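Side-chain contacts in pectate lyase/Amb allergen (Acidovorax citrulli, PDB 4HWV), which probably cleaves pectate by calcium-dependent elimination, as a secreted lyase of polysaccharide lyase family 1: residues H276-G279 with L280-T284; E225-L228 with I229-A232; Q332-R335 with Q336-R340. All blocks are in the same frame, centred on the assembly; numbering follows the deposited sequence.

Contact 1: H276-G279 with L280-T284; sequences HHDG and LVDVT. With CA (calcium ion), chain C.
Asp278 and Asp282 meet at a calcium ion, and the metal is what joins them. Asp278 binds it through OD2, with calcium to Asp278 OD2 at 2.4 Å. Asp282 also uses OD2, and calcium to Asp282 OD2 is 2.2 Å. In each carboxylate OD1 is left out of the metal bond. The side chains cross at about a right angle, and their carboxylate planes stand 86° apart. Asp278 OD2 and Asp282 OD2 come no closer than 3.7 Å, and the cation between them probably offsets their charge. With chi1 at -163°, CG of Asp278 lies beside its own carbonyl carbon, and OD2 reaches the metal from there. Asp227 and three waters complete the site.

A fourth water hydrogen-bonds to both carboxylates. Its oxygen is 2.9 Å from Asp282 OD2, and its bond to Asp278 OD2 is weak. The other oxygen of Asp282, OD1, accepts a hydrogen bond from the backbone N of Leu305. This bond and the metal together fix the rotation of the carboxylate.

The remaining contact is close fitting of the chain. Asp282 OD1 lies 3.7 Å from Gly279 CA, so the carboxylate sits close against the chain there. Leu280 CB rests 3.7 Å from Gly279 C, although its side chain sets off away from 276-279.

Segment 276-279 is the end of the loop that leads into strand 281-283. The calcium site thus sits where a strand begins in this family's right-handed parallel beta-helix. Strand 281-283 lies in the parallel stack, between 229-234 and 302-306. Leu280, buried, packs on Leu228, on Phe297 and His300 of strand 296-300, and on Ala303 of strand 302-306. Val281 and Val283 lie against Ile229 and Val231 on one neighbouring strand and Phe304 and Ile306 on another.

Contact 2: E225-L228 with I229-A232; sequences EYDL and ISVA. With CA (calcium ion), chain C.
The carboxylate of Asp227 is the flat group that carries this contact, and both its oxygens bind calcium. The metal is 2.2 Å from Asp227 OD1 and 2.4 Å from Asp227 OD2, a bidentate grip. Ser230 meets the same group at OD2, with Ser230 OG and Asp227 OD2 2.7 Å apart. The other flat group is the ring of Tyr226. Glu225 CB lies over one of its faces, 3.8 Å above the plane and offset toward the rim. Gln155, Arg156 and Val159 of helix 143-159 also touch this tyrosine.

Asp227 stands three residues before Ser230, where the loop 225-228 runs into strand 229-234. CG of Asp227 lies beside the backbone N (chi1 -56°), which brings the carboxylate toward the strand. Ser230 has a similar first torsion, -59°, and its OG meets OD2. Ser230 OG also lies within hydrogen-bonding reach of Asn182 OD1, so its one proton has two possible acceptors. OD1 of Asp227 also accepts a hydrogen bond from Gly279 N.

Farther back in the loop, Glu225 O takes a hydrogen bond from a calcium-bound water. The water oxygen is 2.7 Å from Glu225 O.

Ile229 CB and CG1 pack against the carbonyl of Leu228, with Ile229 CG1 3.3 Å from Leu228 O. The side chains of Leu228 and Ile229 both reach Phe244 of strand 243-245.

Two metal bonds and the backbone bond from Gly279 hold the carboxylate of Asp227 in a fixed rotation. With Asp278 and Asp282 it gives the calcium its acidic ligands. In this family such calcium probably serves to bind the anionic pectate.

Contact 3: Q332-R335 with Q336-R340; sequences QNLR and QRQAR
Arg335 and Gln336 are sequence neighbours whose side chains cross obliquely near the end of strand 334-336. Gln336 CB sits 3.1 Å from Arg335 C. Beyond that the guanidinium and amide planes stand 89° apart. Their nearest side-chain approach is loose, with Gln336 NE2 4.1 Å from Arg335 CG. The polar ends have other partners. Arg335 NH1 bonds to Pro364 O, and Gln336 NE2 bonds to Asp301 OD1.

Gln338 makes the firmer contact, by folding back over Leu334. Its CG lies between its backbone N and carbonyl carbon (chi1 53°), and the chain then extends toward Leu334. Gln338 NE2 gives a hydrogen bond of 3.0 Å to Leu334 O. The bond is bent, with an N-H...O angle of 146°, and the donor stands above the carbonyl plane. The other amide atom, Gln338 OE1, lies 3.4 Å from Leu334 CB. A water accepts from Leu334 N (3.0 Å) and probably also donates to Gln338 OE1, 2.9 Å away.

Gln338 NE2 also hydrogen-bonds to Ala367 O. The amide of this buried glutamine therefore links the backbone at Leu334 to that at Ala367. The two bonds from NE2 set the turn of the amide, and the water near OE1 is consistent with it. Gln338 ties the loop after strand 334-336 back to the strand at Leu334, just before the cis peptide between Gln338 and Ala339.

The contacts follow one another along the chain in the order 2, 1, 3. Contacts 1 and 2 have centres 5 Å apart. They lead into neighbouring parallel strands, 281-283 and 229-234, and share the calcium ion and three of its waters. A probable backbone bond joins Asp282 O to Val231 N at 2.8 Å. Contact 3 is about 11 Å from contact 1 and 16 Å from contact 2, centre to centre. It touches contact 1 through Leu280 and Leu334. Such stacked parallel strands form the right-handed beta-helix, whose successive turns place Asp227 beside Asp278 and Asp282 at one metal site.

Contact 1: H276-G279 with L280-T284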
loop_
_atom_site.group_PDB
_atom_site.type_symbol
_atom_site.label_atom_id
_atom_site.label_comp_id
_atom_site.label_asym_id
_atom_site.label_seq_id
_atom_site.Cartn_x
_atom_site.Cartn_y
_atom_site.Cartn_z
ATOM N N HIS A 276 0.840 -13.334 4.454
ATOM C CA HIS A 276 0.569 -13.570 3.048
ATOM C C HIS A 276 1.817 -13.491 2.162
ATOM O O HIS A 276 1.729 -13.704 0.945
ATOM C CB HIS A 276 -0.452 -12.545 2.545
ATOM C CG HIS A 276 -1.825 -12.722 3.125
ATOM N ND1 HIS A 276 -2.755 -13.600 2.605
ATOM C CD2 HIS A 276 -2.438 -12.098 4.161
ATOM C CE1 HIS A 276 -3.870 -13.527 3.314
ATOM N NE2 HIS A 276 -3.701 -12.625 4.265
ATOM N N HIS A 277 2.968 -13.179 2.756
ATOM C CA HIS A 277 4.206 -13.063 1.998
ATOM C C HIS A 277 5.203 -14.123 2.425
ATOM O O HIS A 277 5.044 -14.749 3.483
ATOM C CB HIS A 277 4.827 -11.688 2.193
ATOM C CG HIS A 277 3.953 -10.584 1.709
ATOM N ND1 HIS A 277 3.363 -9.672 2.562
ATOM C CD2 HIS A 277 3.538 -10.262 0.461
ATOM C CE1 HIS A 277 2.648 -8.816 1.847
ATOM N NE2 HIS A 277 2.729 -9.159 0.575
ATOM N N ASP A 278 6.229 -14.312 1.614
ATOM C CA ASP A 278 7.312 -15.203 1.984
ATOM C C ASP A 278 8.591 -14.377 1.847
ATOM O O ASP A 278 8.743 -13.380 2.552
ATOM C CB ASP A 278 7.329 -16.508 1.168
ATOM C CG ASP A 278 8.182 -17.579 1.828
ATOM O OD1 ASP A 278 8.165 -17.652 3.071
ATOM O OD2 ASP A 278 8.859 -18.342 1.111
ATOM N N GLY A 279 9.500 -14.746 0.957
ATOM C CA GLY A 279 10.732 -13.982 0.826
ATOM C C GLY A 279 10.665 -12.859 -0.191
ATOM O O GLY A 279 9.740 -12.785 -1.019
ATOM N N LEU A 280 11.671 -11.992 -0.161
ATOM C CA LEU A 280 11.906 -11.122 -1.329
ATOM C C LEU A 280 12.687 -11.908 -2.388
ATOM O O LEU A 280 12.175 -12.160 -3.478
ATOM C CB LEU A 280 12.654 -9.841 -0.933
ATOM C CG LEU A 280 11.862 -8.903 -0.006
ATOM C CD1 LEU A 280 12.706 -7.713 0.435
ATOM C CD2 LEU A 280 10.555 -8.434 -0.660
ATOM N N VAL A 281 13.912 -12.302 -2.046
ATOM C CA VAL A 281 14.723 -13.173 -2.894
ATOM C C VAL A 281 15.306 -14.258 -1.999
ATOM O O VAL A 281 16.093 -13.965 -1.097
ATOM C CB VAL A 281 15.869 -12.435 -3.626
ATOM C CG1 VAL A 281 16.594 -13.424 -4.543
ATOM C CG2 VAL A 281 15.337 -11.233 -4.417
ATOM N N ASP A 282 14.903 -15.504 -2.245
ATOM C CA ASP A 282 15.414 -16.644 -1.488
ATOM C C ASP A 282 16.327 -17.449 -2.394
ATOM O O ASP A 282 16.004 -17.673 -3.565
ATOM C CB ASP A 282 14.277 -17.533 -0.976
ATOM C CG ASP A 282 13.514 -16.916 0.184
ATOM O OD1 ASP A 282 13.934 -15.882 0.753
ATOM O OD2 ASP A 282 12.459 -17.491 0.534
ATOM N N VAL A 283 17.455 -17.888 -1.853
ATOM C CA VAL A 283 18.421 -18.696 -2.603
ATOM C C VAL A 283 18.584 -19.980 -1.821
ATOM O O VAL A 283 19.051 -19.959 -0.685
ATOM C CB VAL A 283 19.791 -17.976 -2.751
ATOM C CG1 VAL A 283 20.728 -18.804 -3.612
ATOM C CG2 VAL A 283 19.607 -16.565 -3.316
ATOM N N THR A 284 18.163 -21.092 -2.409
ATOM C CA THR A 284 18.133 -22.370 -1.691
ATOM C C THR A 284 18.633 -23.476 -2.618
ATOM O O THR A 284 18.890 -23.237 -3.798
ATOM C CB THR A 284 16.703 -22.708 -1.222
ATOM O OG1 THR A 284 15.851 -22.810 -2.369
ATOM C CG2 THR A 284 16.161 -21.643 -0.267
HETATM CA CA CA C . 10.721 -18.501 -0.438
HETATM O O HOH W 1 11.218 -18.438 3.008
HETATM O O HOH W 2 10.935 -20.664 1.088
HETATM O O HOH W 3 12.309 -20.482 -1.293
HETATM O O HOH W 4 8.885 -20.003 -1.611
#

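Contact 2: E225-L228 with I229-A232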
loop_
_atom_site.group_PDB
_atom_site.type_symbol
_atom_site.label_atom_id
_atom_site.label_comp_id
_atom_site.label_asym_id
_atom_site.label_seq_id
_atom_site.Cartn_x
_atom_site.Cartn_y
_atom_site.Cartn_z
ATOM N N GLU A 225 3.751 -19.005 0.332
ATOM C CA GLU A 225 4.625 -19.748 -0.564
ATOM C C GLU A 225 5.380 -18.937 -1.613
ATOM O O GLU A 225 6.266 -19.490 -2.274
ATOM C CB GLU A 225 3.794 -20.819 -1.280
ATOM C CG GLU A 225 3.244 -21.884 -0.342
ATOM C CD GLU A 225 4.340 -22.719 0.269
ATOM O OE1 GLU A 225 5.204 -23.160 -0.512
ATOM O OE2 GLU A 225 4.336 -22.933 1.517
ATOM N N TYR A 226 5.046 -17.662 -1.803
ATOM C CA TYR A 226 5.585 -16.942 -2.969
ATOM C C TYR A 226 6.607 -15.890 -2.615
ATOM O O TYR A 226 6.361 -15.020 -1.761
ATOM C CB TYR A 226 4.455 -16.338 -3.833
ATOM C CG TYR A 226 3.362 -17.335 -4.073
ATOM C CD1 TYR A 226 3.646 -18.590 -4.581
ATOM C CD2 TYR A 226 2.053 -17.055 -3.728
ATOM C CE1 TYR A 226 2.664 -19.543 -4.750
ATOM C CE2 TYR A 226 1.056 -17.991 -3.874
ATOM C CZ TYR A 226 1.355 -19.239 -4.396
ATOM O OH TYR A 226 0.383 -20.199 -4.522
ATOM N N ASP A 227 7.771 -15.998 -3.253
ATOM C CA ASP A 227 8.807 -14.966 -3.196
ATOM C C ASP A 227 8.658 -14.077 -4.414
ATOM O O ASP A 227 7.978 -14.440 -5.360
ATOM C CB ASP A 227 10.188 -15.617 -3.322
ATOM C CG ASP A 227 10.437 -16.689 -2.284
ATOM O OD1 ASP A 227 9.922 -16.571 -1.153
ATOM O OD2 ASP A 227 11.172 -17.653 -2.598
ATOM N N LEU A 228 9.307 -12.919 -4.437
ATOM C CA LEU A 228 9.369 -12.183 -5.695
ATOM C C LEU A 228 10.323 -12.883 -6.676
ATOM O O LEU A 228 10.034 -12.955 -7.874
ATOM C CB LEU A 228 9.727 -10.710 -5.468
ATOM C CG LEU A 228 8.552 -9.962 -4.799
ATOM C CD1 LEU A 228 9.020 -8.655 -4.171
ATOM C CD2 LEU A 228 7.427 -9.700 -5.803
ATOM N N ILE A 229 11.450 -13.393 -6.169
ATOM C CA ILE A 229 12.364 -14.210 -6.971
ATOM C C ILE A 229 12.831 -15.379 -6.105
ATOM O O ILE A 229 13.258 -15.177 -4.949
ATOM C CB ILE A 229 13.607 -13.413 -7.450
ATOM C CG1 ILE A 229 13.204 -12.158 -8.251
ATOM C CG2 ILE A 229 14.514 -14.315 -8.293
ATOM C CD1 ILE A 229 14.392 -11.272 -8.614
ATOM N N SER A 230 12.730 -16.592 -6.650
ATOM C CA SER A 230 13.252 -17.791 -5.994
ATOM C C SER A 230 14.410 -18.315 -6.820
ATOM O O SER A 230 14.284 -18.458 -8.052
ATOM C CB SER A 230 12.179 -18.877 -5.916
ATOM O OG SER A 230 11.026 -18.435 -5.209
ATOM N N VAL A 231 15.529 -18.606 -6.157
ATOM C CA VAL A 231 16.717 -19.098 -6.833
ATOM C C VAL A 231 17.106 -20.452 -6.229
ATOM O O VAL A 231 17.951 -20.521 -5.341
ATOM C CB VAL A 231 17.883 -18.096 -6.745
ATOM C CG1 VAL A 231 18.992 -18.497 -7.712
ATOM C CG2 VAL A 231 17.390 -16.673 -7.041
ATOM N N ALA A 232 16.456 -21.515 -6.701
ATOM C CA ALA A 232 16.714 -22.862 -6.185
ATOM C C ALA A 232 17.460 -23.728 -7.193
ATOM O O ALA A 232 18.069 -24.725 -6.823
ATOM C CB ALA A 232 15.382 -23.542 -5.761
HETATM CA CA CA C . 10.721 -18.501 -0.438
HETATM O O HOH W 4 8.885 -20.003 -1.611
HETATM O O HOH W 2 10.935 -20.664 1.088
HETATM O O HOH W 3 12.309 -20.482 -1.293
#

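Contact 3: Q332-R335 with Q336-R340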
loop_
_atom_site.group_PDB
_atom_site.type_symbol
_atom_site.label_atom_id
_atom_site.label_comp_id
_atom_site.label_asym_id
_atom_site.label_seq_id
_atom_site.Cartn_x
_atom_site.Cartn_y
_atom_site.Cartn_z
ATOM N N GLN A 332 15.701 -1.377 3.659
ATOM C CA GLN A 332 14.906 -0.393 4.396
ATOM C C GLN A 332 13.607 -0.995 4.905
ATOM O O GLN A 332 12.881 -1.631 4.147
ATOM C CB GLN A 332 14.607 0.802 3.484
ATOM C CG GLN A 332 13.807 1.904 4.159
ATOM C CD GLN A 332 13.546 3.088 3.256
ATOM O OE1 GLN A 332 13.560 2.972 2.037
ATOM N NE2 GLN A 332 13.273 4.233 3.858
ATOM N N ASN A 333 13.305 -0.799 6.183
ATOM C CA ASN A 333 12.052 -1.314 6.732
ATOM C C ASN A 333 11.879 -2.801 6.463
ATOM O O ASN A 333 10.794 -3.251 6.072
ATOM C CB ASN A 333 10.839 -0.548 6.193
ATOM C CG ASN A 333 10.905 0.916 6.487
ATOM O OD1 ASN A 333 11.670 1.366 7.347
ATOM N ND2 ASN A 333 10.112 1.683 5.765
ATOM N N LEU A 334 12.948 -3.566 6.687
ATOM C CA LEU A 334 12.885 -5.024 6.635
ATOM C C LEU A 334 12.988 -5.547 8.063
ATOM O O LEU A 334 13.793 -5.046 8.868
ATOM C CB LEU A 334 14.028 -5.612 5.796
ATOM C CG LEU A 334 14.221 -5.038 4.389
ATOM C CD1 LEU A 334 15.429 -5.703 3.717
ATOM C CD2 LEU A 334 12.953 -5.245 3.544
ATOM N N ARG A 335 12.205 -6.575 8.375
ATOM C CA ARG A 335 12.186 -7.067 9.747
ATOM C C ARG A 335 13.305 -8.045 10.099
ATOM O O ARG A 335 13.886 -7.958 11.183
ATOM C CB ARG A 335 10.823 -7.693 10.057
ATOM C CG ARG A 335 10.691 -8.275 11.448
ATOM C CD ARG A 335 9.228 -8.295 11.862
ATOM N NE ARG A 335 8.968 -9.013 13.105
ATOM C CZ ARG A 335 9.086 -8.484 14.320
ATOM N NH1 ARG A 335 9.517 -7.240 14.450
ATOM N NH2 ARG A 335 8.794 -9.212 15.399
ATOM N N GLN A 336 13.613 -8.978 9.200
ATOM C CA GLN A 336 14.571 -10.035 9.526
ATOM C C GLN A 336 15.068 -10.724 8.264
ATOM O O GLN A 336 14.659 -10.373 7.146
ATOM C CB GLN A 336 13.950 -11.065 10.484
ATOM C CG GLN A 336 12.711 -11.759 9.910
ATOM C CD GLN A 336 12.021 -12.637 10.923
ATOM O OE1 GLN A 336 12.654 -13.498 11.534
ATOM N NE2 GLN A 336 10.720 -12.410 11.123
ATOM N N ARG A 337 15.958 -11.699 8.451
ATOM C CA ARG A 337 16.598 -12.398 7.332
ATOM C C ARG A 337 17.259 -11.417 6.371
ATOM O O ARG A 337 17.000 -11.424 5.163
ATOM C CB ARG A 337 15.623 -13.294 6.568
ATOM C CG ARG A 337 14.951 -14.346 7.417
ATOM C CD ARG A 337 14.292 -15.357 6.471
ATOM N NE ARG A 337 13.449 -16.327 7.169
ATOM C CZ ARG A 337 12.534 -17.087 6.577
ATOM N NH1 ARG A 337 12.281 -16.962 5.277
ATOM N NH2 ARG A 337 11.862 -17.971 7.296
ATOM N N GLN A 338 18.144 -10.582 6.894
ATOM C CA GLN A 338 18.804 -9.613 6.035
ATOM C C GLN A 338 20.338 -9.688 6.146
ATOM O O GLN A 338 20.980 -8.724 6.548
ATOM C CB GLN A 338 18.223 -8.190 6.230
ATOM C CG GLN A 338 18.178 -7.649 7.670
ATOM C CD GLN A 338 17.223 -6.468 7.828
ATOM O OE1 GLN A 338 17.218 -5.524 7.018
ATOM N NE2 GLN A 338 16.426 -6.495 8.889
ATOM N N ALA A 339 20.953 -10.815 5.764
ATOM C CA ALA A 339 20.345 -12.043 5.238
ATOM C C ALA A 339 20.469 -13.159 6.281
ATOM O O ALA A 339 21.331 -13.082 7.172
ATOM C CB ALA A 339 21.055 -12.470 3.939
ATOM N N ARG A 340 19.642 -14.195 6.160
ATOM C CA ARG A 340 19.778 -15.375 7.012
ATOM C C ARG A 340 20.543 -16.445 6.233
ATOM O O ARG A 340 20.051 -16.939 5.211
ATOM C CB ARG A 340 18.415 -15.922 7.441
ATOM C CG ARG A 340 18.503 -16.969 8.543
ATOM C CD ARG A 340 17.273 -17.892 8.609
ATOM N NE ARG A 340 17.269 -18.633 9.875
ATOM C CZ ARG A 340 18.069 -19.671 10.137
ATOM N NH1 ARG A 340 18.923 -20.118 9.220
ATOM N NH2 ARG A 340 18.024 -20.258 11.332
HETATM O O HOH W 5 15.844 -2.939 7.342
#